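Local coordinates for hypothetical protein PAE2307 (Pyrobaculum aerophilum, PDB 1WVQ) that probably acts as an adenosine-specific kinase, in a conserved family whose exact role is unsettled, at residues A[7-12]-A[124-129]; A[24-29]-A[107-112]; A[45-50]-A[91-96]. All coordinates share one frame; numbering follows the deposited sequence.

Contact 1 (A[7-12]-A[124-129]); sequences KFELID and VAEVEP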
ATOM      1  N   LYS A   7      11.451  28.814  20.784  1.00 22.30           N
ATOM      2  CA  LYS A   7      11.548  29.887  19.800  1.00 21.67           C
ATOM      3  C   LYS A   7      11.105  29.435  18.412  1.00 20.31           C
ATOM      4  O   LYS A   7      11.523  28.384  17.934  1.00 19.07           O
ATOM      5  CB  LYS A   7      12.986  30.400  19.715  1.00 23.51           C
ATOM      6  CG  LYS A   7      13.366  31.417  20.792  1.00 27.08           C
ATOM      7  CD  LYS A   7      13.983  30.793  22.038  1.00 29.12           C
ATOM      8  CE  LYS A   7      14.381  31.888  23.032  1.00 30.70           C
ATOM      9  NZ  LYS A   7      15.162  31.391  24.204  1.00 31.91           N
ATOM     10  N   PHE A   8      10.263  30.237  17.769  1.00 19.07           N
ATOM     11  CA  PHE A   8       9.774  29.928  16.427  1.00 19.76           C
ATOM     12  C   PHE A   8      10.518  30.727  15.364  1.00 20.85           C
ATOM     13  O   PHE A   8      10.714  31.937  15.503  1.00 21.50           O
ATOM     14  CB  PHE A   8       8.276  30.214  16.339  1.00 18.98           C
ATOM     15  CG  PHE A   8       7.449  29.346  17.230  1.00 20.42           C
ATOM     16  CD1 PHE A   8       7.353  27.981  16.991  1.00 19.44           C
ATOM     17  CD2 PHE A   8       6.780  29.886  18.326  1.00 20.83           C
ATOM     18  CE1 PHE A   8       6.601  27.166  17.823  1.00 20.28           C
ATOM     19  CE2 PHE A   8       6.022  29.079  19.169  1.00 21.03           C
ATOM     20  CZ  PHE A   8       5.933  27.717  18.921  1.00 20.76           C
ATOM     21  N   GLU A   9      10.925  30.031  14.304  1.00 20.26           N
ATOM     22  CA  GLU A   9      11.662  30.603  13.177  1.00 20.38           C
ATOM     23  C   GLU A   9      10.924  30.290  11.875  1.00 19.68           C
ATOM     24  O   GLU A   9      10.266  29.252  11.765  1.00 18.74           O
ATOM     25  CB  GLU A   9      13.046  29.960  13.066  1.00 22.47           C
ATOM     26  CG  GLU A   9      14.224  30.719  13.637  1.00 26.37           C
ATOM     27  CD  GLU A   9      15.532  29.954  13.436  1.00 26.24           C
ATOM     28  OE1 GLU A   9      15.824  29.543  12.287  1.00 25.81           O
ATOM     29  OE2 GLU A   9      16.273  29.764  14.422  1.00 29.10           O
ATOM     30  N   LEU A  10      11.049  31.183  10.895  1.00 17.88           N
ATOM     31  CA  LEU A  10      10.437  30.981   9.582  1.00 17.56           C
ATOM     32  C   LEU A  10      11.543  30.810   8.545  1.00 17.97           C
ATOM     33  O   LEU A  10      12.467  31.620   8.474  1.00 19.51           O
ATOM     34  CB  LEU A  10       9.555  32.169   9.181  1.00 19.07           C
ATOM     35  CG  LEU A  10       8.222  32.384   9.894  1.00 21.86           C
ATOM     36  CD1 LEU A  10       7.479  33.535   9.220  1.00 22.91           C
ATOM     37  CD2 LEU A  10       7.390  31.119   9.832  1.00 22.83           C
ATOM     38  N   ILE A  11      11.454  29.755   7.741  1.00 16.30           N
ATOM     39  CA  ILE A  11      12.458  29.502   6.717  1.00 16.37           C
ATOM     40  C   ILE A  11      11.814  29.614   5.342  1.00 16.25           C
ATOM     41  O   ILE A  11      10.857  28.908   5.046  1.00 15.25           O
ATOM     42  CB  ILE A  11      13.059  28.084   6.864  1.00 17.56           C
ATOM     43  CG1 ILE A  11      13.735  27.927   8.231  1.00 19.27           C
ATOM     44  CG2 ILE A  11      14.039  27.818   5.735  1.00 17.62           C
ATOM     45  CD1 ILE A  11      14.911  28.855   8.465  1.00 21.00           C
ATOM     46  N   ASP A  12      12.324  30.508   4.503  1.00 16.60           N
ATOM     47  CA  ASP A  12      11.758  30.658   3.176  1.00 16.66           C
ATOM     48  C   ASP A  12      12.351  29.587   2.278  1.00 15.87           C
ATOM     49  O   ASP A  12      13.561  29.368   2.281  1.00 17.36           O
ATOM     50  CB  ASP A  12      12.073  32.032   2.596  1.00 19.72           C
ATOM     51  CG  ASP A  12      11.440  32.234   1.236  1.00 22.17           C
ATOM     52  OD1 ASP A  12      10.193  32.306   1.167  1.00 24.39           O
ATOM     53  OD2 ASP A  12      12.187  32.299   0.233  1.00 26.15           O
ATOM     54  N   VAL A 124       9.895  26.503  12.011  1.00 11.33           N
ATOM     55  CA  VAL A 124      10.759  25.669  12.832  1.00 12.47           C
ATOM     56  C   VAL A 124      10.776  26.128  14.284  1.00 12.73           C
ATOM     57  O   VAL A 124      10.721  27.325  14.573  1.00 14.05           O
ATOM     58  CB  VAL A 124      12.201  25.684  12.276  1.00 12.38           C
ATOM     59  CG1 VAL A 124      13.119  24.820  13.130  1.00 13.10           C
ATOM     60  CG2 VAL A 124      12.192  25.188  10.840  1.00 15.03           C
ATOM     61  N   ALA A 125      10.833  25.162  15.191  1.00 12.51           N
ATOM     62  CA  ALA A 125      10.895  25.463  16.607  1.00 12.22           C
ATOM     63  C   ALA A 125      12.241  25.010  17.150  1.00 13.19           C
ATOM     64  O   ALA A 125      12.688  23.896  16.883  1.00 12.69           O
ATOM     65  CB  ALA A 125       9.772  24.753  17.351  1.00 13.70           C
ATOM     66  N   GLU A 126      12.896  25.897  17.888  1.00 13.54           N
ATOM     67  CA  GLU A 126      14.164  25.567  18.515  1.00 14.54           C
ATOM     68  C   GLU A 126      13.851  25.610  20.008  1.00 14.26           C
ATOM     69  O   GLU A 126      13.361  26.621  20.518  1.00 15.98           O
ATOM     70  CB  GLU A 126      15.248  26.586  18.158  1.00 15.55           C
ATOM     71  CG  GLU A 126      16.626  26.159  18.646  1.00 15.36           C
ATOM     72  CD  GLU A 126      17.756  27.020  18.111  1.00 17.40           C
ATOM     73  OE1 GLU A 126      17.858  27.183  16.876  1.00 16.78           O
ATOM     74  OE2 GLU A 126      18.553  27.526  18.933  1.00 20.28           O
ATOM     75  N   VAL A 127      14.118  24.507  20.699  1.00 14.26           N
ATOM     76  CA  VAL A 127      13.819  24.401  22.122  1.00 14.92           C
ATOM     77  C   VAL A 127      15.046  24.433  23.028  1.00 15.33           C
ATOM     78  O   VAL A 127      14.947  24.809  24.196  1.00 17.15           O
ATOM     79  CB  VAL A 127      12.996  23.115  22.402  1.00 15.06           C
ATOM     80  CG1 VAL A 127      11.701  23.133  21.573  1.00 17.28           C
ATOM     81  CG2 VAL A 127      13.825  21.877  22.075  1.00 16.00           C
ATOM     82  N   GLU A 128      16.189  24.042  22.478  1.00 15.31           N
ATOM     83  CA  GLU A 128      17.464  24.011  23.194  1.00 16.64           C
ATOM     84  C   GLU A 128      18.554  24.184  22.146  1.00 15.30           C
ATOM     85  O   GLU A 128      18.285  24.076  20.950  1.00 14.26           O
ATOM     86  CB  GLU A 128      17.652  22.663  23.899  1.00 18.47           C
ATOM     87  CG  GLU A 128      16.797  22.476  25.137  1.00 23.35           C
ATOM     88  CD  GLU A 128      16.904  21.076  25.715  1.00 24.70           C
ATOM     89  OE1 GLU A 128      17.999  20.472  25.642  1.00 25.18           O
ATOM     90  OE2 GLU A 128      15.889  20.586  26.263  1.00 28.35           O
ATOM     91  N   PRO A 129      19.798  24.460  22.570  1.00 13.68           N
ATOM     92  CA  PRO A 129      20.836  24.619  21.548  1.00 13.08           C
ATOM     93  C   PRO A 129      20.919  23.395  20.636  1.00 12.11           C
ATOM     94  O   PRO A 129      21.024  22.264  21.103  1.00 12.81           O
ATOM     95  CB  PRO A 129      22.101  24.818  22.380  1.00 13.05           C
ATOM     96  CG  PRO A 129      21.586  25.585  23.564  1.00 14.16           C
ATOM     97  CD  PRO A 129      20.310  24.828  23.905  1.00 14.21           C
TER

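Contact 2 (A[24-29]-A[107-112]); sequences GQAHFI and PEVVRI. With PO4 (phosphate ion), chain D.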
ATOM      1  N   GLY A  24       9.941  16.388   4.190  1.00  7.62           N
ATOM      2  CA  GLY A  24       9.348  15.450   5.126  1.00  8.10           C
ATOM      3  C   GLY A  24      10.238  15.085   6.294  1.00  8.48           C
ATOM      4  O   GLY A  24      11.253  15.732   6.554  1.00  9.15           O
ATOM      5  N   GLN A  25       9.847  14.036   7.006  1.00  7.74           N
ATOM      6  CA  GLN A  25      10.608  13.568   8.155  1.00  8.61           C
ATOM      7  C   GLN A  25      10.721  12.058   8.071  1.00  7.62           C
ATOM      8  O   GLN A  25       9.767  11.378   7.699  1.00  8.26           O
ATOM      9  CB  GLN A  25       9.899  13.967   9.451  1.00  8.13           C
ATOM     10  CG  GLN A  25      10.715  13.762  10.722  1.00  9.70           C
ATOM     11  CD  GLN A  25       9.920  14.146  11.954  1.00  9.22           C
ATOM     12  OE1 GLN A  25       9.488  15.294  12.093  1.00 10.17           O
ATOM     13  NE2 GLN A  25       9.711  13.188  12.848  1.00  9.53           N
ATOM     14  N   ALA A  26      11.895  11.542   8.413  1.00  7.55           N
ATOM     15  CA  ALA A  26      12.142  10.108   8.377  1.00  8.67           C
ATOM     16  C   ALA A  26      12.970   9.737   9.596  1.00  8.86           C
ATOM     17  O   ALA A  26      12.770  10.290  10.679  1.00 10.25           O
ATOM     18  CB  ALA A  26      12.885   9.745   7.098  1.00 10.33           C
ATOM     19  N   HIS A  27      13.881   8.790   9.417  1.00  8.98           N
ATOM     20  CA  HIS A  27      14.772   8.355  10.486  1.00  9.00           C
ATOM     21  C   HIS A  27      15.713   7.312   9.897  1.00  8.99           C
ATOM     22  O   HIS A  27      15.381   6.673   8.907  1.00  9.27           O
ATOM     23  CB  HIS A  27      13.986   7.757  11.663  1.00 11.06           C
ATOM     24  CG  HIS A  27      13.523   6.354  11.437  1.00 11.28           C
ATOM     25  ND1 HIS A  27      12.483   6.041  10.587  1.00 13.72           N
ATOM     26  CD2 HIS A  27      13.940   5.180  11.970  1.00 10.73           C
ATOM     27  CE1 HIS A  27      12.279   4.737  10.609  1.00 10.97           C
ATOM     28  NE2 HIS A  27      13.147   4.191  11.443  1.00 13.41           N
ATOM     29  N   PHE A  28      16.891   7.173  10.497  1.00  9.63           N
ATOM     30  CA  PHE A  28      17.894   6.207  10.058  1.00  9.57           C
ATOM     31  C   PHE A  28      18.606   6.629   8.774  1.00  9.76           C
ATOM     32  O   PHE A  28      17.990   7.082   7.814  1.00 10.22           O
ATOM     33  CB  PHE A  28      17.253   4.825   9.894  1.00 10.54           C
ATOM     34  CG  PHE A  28      18.240   3.716   9.660  1.00 11.99           C
ATOM     35  CD1 PHE A  28      19.425   3.648  10.390  1.00 14.29           C
ATOM     36  CD2 PHE A  28      17.962   2.712   8.738  1.00 11.78           C
ATOM     37  CE1 PHE A  28      20.317   2.588  10.201  1.00 16.17           C
ATOM     38  CE2 PHE A  28      18.849   1.649   8.544  1.00 13.28           C
ATOM     39  CZ  PHE A  28      20.022   1.589   9.275  1.00 13.43           C
ATOM     40  N   ILE A  29      19.924   6.464   8.783  1.00 10.61           N
ATOM     41  CA  ILE A  29      20.779   6.846   7.672  1.00 11.53           C
ATOM     42  C   ILE A  29      20.398   6.236   6.321  1.00 10.35           C
ATOM     43  O   ILE A  29      20.633   6.843   5.279  1.00 10.27           O
ATOM     44  CB  ILE A  29      22.258   6.517   8.020  1.00 12.84           C
ATOM     45  CG1 ILE A  29      23.199   7.405   7.211  1.00 16.11           C
ATOM     46  CG2 ILE A  29      22.545   5.051   7.776  1.00 14.69           C
ATOM     47  CD1 ILE A  29      24.646   7.342   7.689  1.00 17.79           C
ATOM     48  N   PRO A 107       9.978   2.577   4.250  1.00  9.49           N
ATOM     49  CA  PRO A 107       9.855   2.323   5.689  1.00 10.62           C
ATOM     50  C   PRO A 107      10.385   3.400   6.640  1.00 10.47           C
ATOM     51  O   PRO A 107       9.816   3.606   7.708  1.00 14.21           O
ATOM     52  CB  PRO A 107      10.560   0.982   5.858  1.00  9.44           C
ATOM     53  CG  PRO A 107      10.220   0.286   4.565  1.00 10.28           C
ATOM     54  CD  PRO A 107      10.496   1.386   3.554  1.00 10.01           C
ATOM     55  N   GLU A 108      11.466   4.082   6.270  1.00 10.35           N
ATOM     56  CA  GLU A 108      12.021   5.124   7.134  1.00 10.81           C
ATOM     57  C   GLU A 108      11.166   6.391   7.193  1.00  9.71           C
ATOM     58  O   GLU A 108      11.188   7.106   8.190  1.00  9.28           O
ATOM     59  CB  GLU A 108      13.424   5.539   6.672  1.00 10.61           C
ATOM     60  CG  GLU A 108      14.531   4.532   6.919  1.00 12.18           C
ATOM     61  CD  GLU A 108      14.763   3.633   5.730  1.00 13.27           C
ATOM     62  OE1 GLU A 108      14.342   4.007   4.613  1.00 13.51           O
ATOM     63  OE2 GLU A 108      15.376   2.562   5.904  1.00 14.39           O
ATOM     64  N   VAL A 109      10.424   6.663   6.122  1.00  8.45           N
ATOM     65  CA  VAL A 109       9.597   7.866   6.036  1.00  8.77           C
ATOM     66  C   VAL A 109       8.360   7.805   6.919  1.00  8.62           C
ATOM     67  O   VAL A 109       7.593   6.850   6.850  1.00 10.71           O
ATOM     68  CB  VAL A 109       9.158   8.131   4.567  1.00  9.68           C
ATOM     69  CG1 VAL A 109       8.175   9.301   4.507  1.00 10.04           C
ATOM     70  CG2 VAL A 109      10.379   8.431   3.707  1.00  9.25           C
ATOM     71  N   VAL A 110       8.174   8.829   7.752  1.00  8.40           N
ATOM     72  CA  VAL A 110       7.014   8.881   8.634  1.00  8.69           C
ATOM     73  C   VAL A 110       6.121  10.096   8.405  1.00  7.84           C
ATOM     74  O   VAL A 110       4.944  10.072   8.764  1.00  9.37           O
ATOM     75  CB  VAL A 110       7.434   8.838  10.128  1.00  9.30           C
ATOM     76  CG1 VAL A 110       7.868   7.420  10.497  1.00 10.91           C
ATOM     77  CG2 VAL A 110       8.565   9.820  10.389  1.00 10.25           C
ATOM     78  N   ARG A 111       6.666  11.154   7.807  1.00  8.34           N
ATOM     79  CA  ARG A 111       5.886  12.362   7.548  1.00  8.57           C
ATOM     80  C   ARG A 111       6.297  13.055   6.256  1.00  7.99           C
ATOM     81  O   ARG A 111       7.448  12.994   5.853  1.00  8.46           O
ATOM     82  CB  ARG A 111       6.071  13.382   8.685  1.00  9.87           C
ATOM     83  CG  ARG A 111       6.096  12.795  10.082  1.00 10.49           C
ATOM     84  CD  ARG A 111       6.443  13.853  11.122  1.00 10.06           C
ATOM     85  NE  ARG A 111       5.324  14.758  11.377  1.00  9.76           N
ATOM     86  CZ  ARG A 111       5.398  15.820  12.171  1.00  8.72           C
ATOM     87  NH1 ARG A 111       6.537  16.110  12.782  1.00 10.41           N
ATOM     88  NH2 ARG A 111       4.332  16.586  12.357  1.00  8.24           N
ATOM     89  N   ILE A 112       5.338  13.707   5.609  1.00  8.14           N
ATOM     90  CA  ILE A 112       5.609  14.496   4.413  1.00  9.05           C
ATOM     91  C   ILE A 112       4.902  15.815   4.710  1.00  9.72           C
ATOM     92  O   ILE A 112       3.679  15.872   4.731  1.00 10.85           O
ATOM     93  CB  ILE A 112       5.029  13.859   3.131  1.00  9.01           C
ATOM     94  CG1 ILE A 112       5.732  12.526   2.851  1.00  9.93           C
ATOM     95  CG2 ILE A 112       5.209  14.819   1.955  1.00 10.87           C
ATOM     96  CD1 ILE A 112       5.243  11.820   1.594  1.00 10.50           C
TER
HETATM   97  P   PO4 D1200       1.885  15.018   9.787  1.00  8.70           P
HETATM   98  O1  PO4 D1200       2.241  15.291   8.367  1.00  9.78           O
HETATM   99  O2  PO4 D1200       2.036  16.266  10.587  1.00 10.93           O
HETATM  100  O3  PO4 D1200       0.474  14.547   9.859  1.00 10.72           O
HETATM  101  O4  PO4 D1200       2.791  13.972  10.330  1.00 10.54           O

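Contact 3 (A[45-50]-A[91-96]); sequences GVKFGI and IRNAWP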
ATOM      1  N   GLY A  45      13.342   9.945 -16.852  1.00 16.69           N
ATOM      2  CA  GLY A  45      14.196  11.119 -16.950  1.00 16.93           C
ATOM      3  C   GLY A  45      14.210  12.091 -15.785  1.00 16.44           C
ATOM      4  O   GLY A  45      14.624  13.241 -15.946  1.00 16.02           O
ATOM      5  N   VAL A  46      13.786  11.647 -14.611  1.00 14.38           N
ATOM      6  CA  VAL A  46      13.752  12.540 -13.462  1.00 13.73           C
ATOM      7  C   VAL A  46      15.124  13.093 -13.080  1.00 12.31           C
ATOM      8  O   VAL A  46      16.127  12.380 -13.109  1.00 13.36           O
ATOM      9  CB  VAL A  46      13.128  11.837 -12.213  1.00 12.78           C
ATOM     10  CG1 VAL A  46      14.011  10.669 -11.755  1.00 12.33           C
ATOM     11  CG2 VAL A  46      12.940  12.854 -11.078  1.00 12.73           C
ATOM     12  N   LYS A  47      15.158  14.384 -12.767  1.00 11.72           N
ATOM     13  CA  LYS A  47      16.378  15.035 -12.311  1.00 12.34           C
ATOM     14  C   LYS A  47      16.044  15.401 -10.875  1.00 11.71           C
ATOM     15  O   LYS A  47      14.952  15.890 -10.592  1.00 12.00           O
ATOM     16  CB  LYS A  47      16.686  16.284 -13.135  1.00 13.05           C
ATOM     17  CG  LYS A  47      17.044  15.979 -14.584  1.00 16.81           C
ATOM     18  CD  LYS A  47      18.222  15.017 -14.674  1.00 20.48           C
ATOM     19  CE  LYS A  47      18.591  14.716 -16.129  1.00 22.62           C
ATOM     20  NZ  LYS A  47      19.564  13.597 -16.249  1.00 24.46           N
ATOM     21  N   PHE A  48      16.971  15.172  -9.956  1.00 11.88           N
ATOM     22  CA  PHE A  48      16.655  15.443  -8.562  1.00 11.63           C
ATOM     23  C   PHE A  48      17.862  15.650  -7.668  1.00 12.33           C
ATOM     24  O   PHE A  48      19.003  15.379  -8.042  1.00 12.93           O
ATOM     25  CB  PHE A  48      15.870  14.259  -7.999  1.00 12.68           C
ATOM     26  CG  PHE A  48      16.638  12.972  -8.048  1.00 16.25           C
ATOM     27  CD1 PHE A  48      16.709  12.232  -9.228  1.00 17.69           C
ATOM     28  CD2 PHE A  48      17.385  12.553  -6.950  1.00 18.30           C
ATOM     29  CE1 PHE A  48      17.517  11.099  -9.318  1.00 19.99           C
ATOM     30  CE2 PHE A  48      18.200  11.420  -7.025  1.00 21.80           C
ATOM     31  CZ  PHE A  48      18.266  10.692  -8.215  1.00 22.01           C
ATOM     32  N   GLY A  49      17.562  16.121  -6.464  1.00 11.27           N
ATOM     33  CA  GLY A  49      18.557  16.324  -5.436  1.00 11.87           C
ATOM     34  C   GLY A  49      17.834  15.930  -4.163  1.00 11.87           C
ATOM     35  O   GLY A  49      16.696  16.339  -3.953  1.00 11.90           O
ATOM     36  N   ILE A  50      18.461  15.102  -3.335  1.00 10.68           N
ATOM     37  CA  ILE A  50      17.838  14.693  -2.080  1.00 11.56           C
ATOM     38  C   ILE A  50      18.849  14.843  -0.950  1.00 10.70           C
ATOM     39  O   ILE A  50      20.009  14.456  -1.084  1.00 11.80           O
ATOM     40  CB  ILE A  50      17.283  13.220  -2.153  1.00 13.44           C
ATOM     41  CG1 ILE A  50      16.659  12.814  -0.808  1.00 15.01           C
ATOM     42  CG2 ILE A  50      18.368  12.263  -2.604  1.00 16.40           C
ATOM     43  CD1 ILE A  50      17.624  12.202   0.203  1.00 15.84           C
ATOM     44  N   ILE A  91      12.830  18.215  -7.398  1.00 11.07           N
ATOM     45  CA  ILE A  91      12.716  17.457  -8.636  1.00 11.01           C
ATOM     46  C   ILE A  91      12.349  18.283  -9.861  1.00 11.12           C
ATOM     47  O   ILE A  91      11.604  19.262  -9.776  1.00 10.89           O
ATOM     48  CB  ILE A  91      11.648  16.336  -8.539  1.00 11.65           C
ATOM     49  CG1 ILE A  91      10.343  16.900  -7.971  1.00 12.51           C
ATOM     50  CG2 ILE A  91      12.175  15.169  -7.720  1.00 12.78           C
ATOM     51  CD1 ILE A  91       9.173  15.935  -8.075  1.00 14.45           C
ATOM     52  N   ARG A  92      12.890  17.847 -10.995  1.00 11.47           N
ATOM     53  CA  ARG A  92      12.635  18.429 -12.309  1.00 12.42           C
ATOM     54  C   ARG A  92      12.322  17.235 -13.210  1.00 12.73           C
ATOM     55  O   ARG A  92      12.775  16.115 -12.948  1.00 12.23           O
ATOM     56  CB  ARG A  92      13.874  19.139 -12.868  1.00 13.82           C
ATOM     57  CG  ARG A  92      14.166  20.524 -12.320  1.00 16.01           C
ATOM     58  CD  ARG A  92      15.405  21.088 -13.029  1.00 20.00           C
ATOM     59  NE  ARG A  92      15.859  22.363 -12.477  1.00 22.05           N
ATOM     60  CZ  ARG A  92      15.280  23.540 -12.700  1.00 23.64           C
ATOM     61  NH1 ARG A  92      14.204  23.632 -13.476  1.00 23.72           N
ATOM     62  NH2 ARG A  92      15.784  24.633 -12.138  1.00 23.95           N
ATOM     63  N   ASN A  93      11.550  17.479 -14.262  1.00 12.75           N
ATOM     64  CA  ASN A  93      11.183  16.451 -15.235  1.00 13.79           C
ATOM     65  C   ASN A  93      10.374  15.318 -14.634  1.00 13.38           C
ATOM     66  O   ASN A  93      10.427  14.174 -15.092  1.00 14.26           O
ATOM     67  CB  ASN A  93      12.442  15.921 -15.912  1.00 17.16           C
ATOM     68  CG  ASN A  93      13.281  17.037 -16.483  1.00 20.06           C
ATOM     69  OD1 ASN A  93      12.778  17.886 -17.228  1.00 23.13           O
ATOM     70  ND2 ASN A  93      14.562  17.060 -16.128  1.00 23.60           N
ATOM     71  N   ALA A  94       9.609  15.672 -13.609  1.00 12.31           N
ATOM     72  CA  ALA A  94       8.732  14.758 -12.896  1.00 11.89           C
ATOM     73  C   ALA A  94       7.937  15.618 -11.924  1.00 11.67           C
ATOM     74  O   ALA A  94       8.437  16.629 -11.436  1.00 12.08           O
ATOM     75  CB  ALA A  94       9.549  13.712 -12.131  1.00 13.39           C
ATOM     76  N   TRP A  95       6.696  15.224 -11.663  1.00 10.38           N
ATOM     77  CA  TRP A  95       5.834  15.943 -10.730  1.00 11.15           C
ATOM     78  C   TRP A  95       5.722  15.119  -9.454  1.00 10.16           C
ATOM     79  O   TRP A  95       5.931  13.905  -9.474  1.00  9.73           O
ATOM     80  CB  TRP A  95       4.437  16.129 -11.325  1.00 13.91           C
ATOM     81  CG  TRP A  95       4.363  17.163 -12.399  1.00 16.52           C
ATOM     82  CD1 TRP A  95       4.416  18.518 -12.238  1.00 17.63           C
ATOM     83  CD2 TRP A  95       4.208  16.931 -13.799  1.00 19.38           C
ATOM     84  NE1 TRP A  95       4.302  19.145 -13.452  1.00 20.56           N
ATOM     85  CE2 TRP A  95       4.173  18.192 -14.434  1.00 18.67           C
ATOM     86  CE3 TRP A  95       4.097  15.776 -14.587  1.00 18.49           C
ATOM     87  CZ2 TRP A  95       4.028  18.339 -15.820  1.00 20.18           C
ATOM     88  CZ3 TRP A  95       3.952  15.917 -15.968  1.00 20.33           C
ATOM     89  CH2 TRP A  95       3.920  17.192 -16.570  1.00 21.10           C
ATOM     90  N   PRO A  96       5.395  15.766  -8.328  1.00  9.83           N
ATOM     91  CA  PRO A  96       5.271  15.007  -7.081  1.00  9.42           C
ATOM     92  C   PRO A  96       4.323  13.809  -7.179  1.00  8.89           C
ATOM     93  O   PRO A  96       4.609  12.757  -6.621  1.00  8.94           O
ATOM     94  CB  PRO A  96       4.789  16.064  -6.090  1.00  9.05           C
ATOM     95  CG  PRO A  96       5.517  17.290  -6.565  1.00 10.84           C
ATOM     96  CD  PRO A  96       5.335  17.217  -8.071  1.00 11.09           C
TER

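Contact 1 (A[7-12]-A[124-129])
E9 and V124 face each other as an antiparallel hydrogen-bonded pair, E9 N reaching V124 O at 2.7 Å while V124 N returns to E9 O. K7 and E126 repeat the pattern. Between them F8 and A125 form a non-hydrogen-bonded pair on the other face, where the small methyl A125 CB meets the F8 ring obliquely, 4.0 Å from F8 CE1. F8 rings of two other subunits meet this ring edge-to-face, so an aromatic suits the oligomer interface.

The E9 side chain starts near the backbone of V124, its CB 3.8 Å from V124 O. From CG onward it runs extended (chi2 -179°), which carries the carboxylate along the face shared with E126 until OE2 lies 3.9 Å from E126 OE1. The two carboxylate planes are turned 66° apart. Next to E9, I11 CG1 touches V124 CG2 at 4.1 Å, giving the same face an apolar patch against helix 68-81.

Two like charges this close would normally be costly, but R132 on the adjoining strand forms salt bridges with both E9 OE2 and E126 OE1; its positive charge probably offsets their repulsion and links the three strands of the sheet.

Contact 2 (A[24-29]-A[107-112])
Q25 O accepts two backbone donors, V110 N at 3.0 Å and R111 N at 3.1 Å, the signature of a classic beta bulge; Q25 N gives its hydrogen to R111 O. G24, having no side chain, lets its CA lie close against R111 O.

Beyond the backbone, the Q25 and R111 side chains run side by side, the amide and guanidinium planes 89° apart. R111 NH1 donates to Q25 OE1 at 3.1 Å from above the amide plane, and Q25 NE2 has a weak bond to F113 O of the second subunit. The rest of the guanidinium grips a phosphate, probably from the crystallisation liquor: R111 NE donates to phosphate O4 and R111 NH2 to phosphate O2, each at 2.9 Å. A leucine in place of R111 would probably leave Q25 OE1 without this donor and rob the phosphate of two bonds.

H27 ND1 donates to a lone pair of E108 O at 2.9 Å, while E108 OE2 is paired with K30 and F28 N binds the phosphoryl group on the modified histidine at position 85.

Because R111 of the second and third subunits also binds this phosphate, the anion probably offsets part of the positive charge of the three arginines gathered where the subunits meet.

Contact 3 (A[45-50]-A[91-96])
V46, F48, I91 and A94 make the tight side of this contact. V46 CG2 lies anti to the backbone N, a turn that brings this methyl 3.7 Å from A94 CB and 4.1 Å from I91 CG2. The same I91 methyl meets F48 CB at 3.8 Å, while the F48 ring leads away to L39 and V40 of helix 31-40. Branched and aromatic residues suit this buried face, and the single methyl of A94 packs on V46 just after the strand.

The backbone joins through one hydrogen-bonded pair, K47 N to R92 O at 3.0 Å and R92 N to K47 O at 2.9 Å.

The opposite face is more polar, and looser where K47 and R92 part. K47 CB and R92 CB touch, 4.0 Å apart, but beyond them the chains diverge, R92 extending to a salt bridge with E69 and a bond to Q17 O. N93 CB rests 3.5 Å from G45 O at the exposed end, and N93 ND2 lies 3.1 Å from K47 CG, an unusually short approach with no hydrogen bond. N93 has a left-handed backbone (phi 62°, psi 30°), which asparagine tolerates well, and there the chain turns away from strand 47-53.

Strands 47-53 and 87-92 are thus neighbours in a five-stranded antiparallel sheet with helices packed on both faces, helix 31-40 against F48 and L70 of helix 68-81 against K47 and R92.

How the contacts relate
From the N terminus the chain lays down strand 7-13 and then strand 20-25, the first halves of contacts 1 and 2, before strand 47-53 opens contact 3. The loops close in reverse order: strand 87-92 completes contact 3, the segment 107-112 completes contact 2, and strand 120-128 completes contact 1. Contact 3 is therefore nested in contact 2, and both in contact 1, with no crossing. Contacts 2 and 3 belong to the five-stranded sheet, where strands 20-25 and 87-92 are neighbours; contact 1 belongs to the separate three-stranded sheet, its centre about 29 Å from that of contact 3. Contacts 1 and 2 both reach the second subunit.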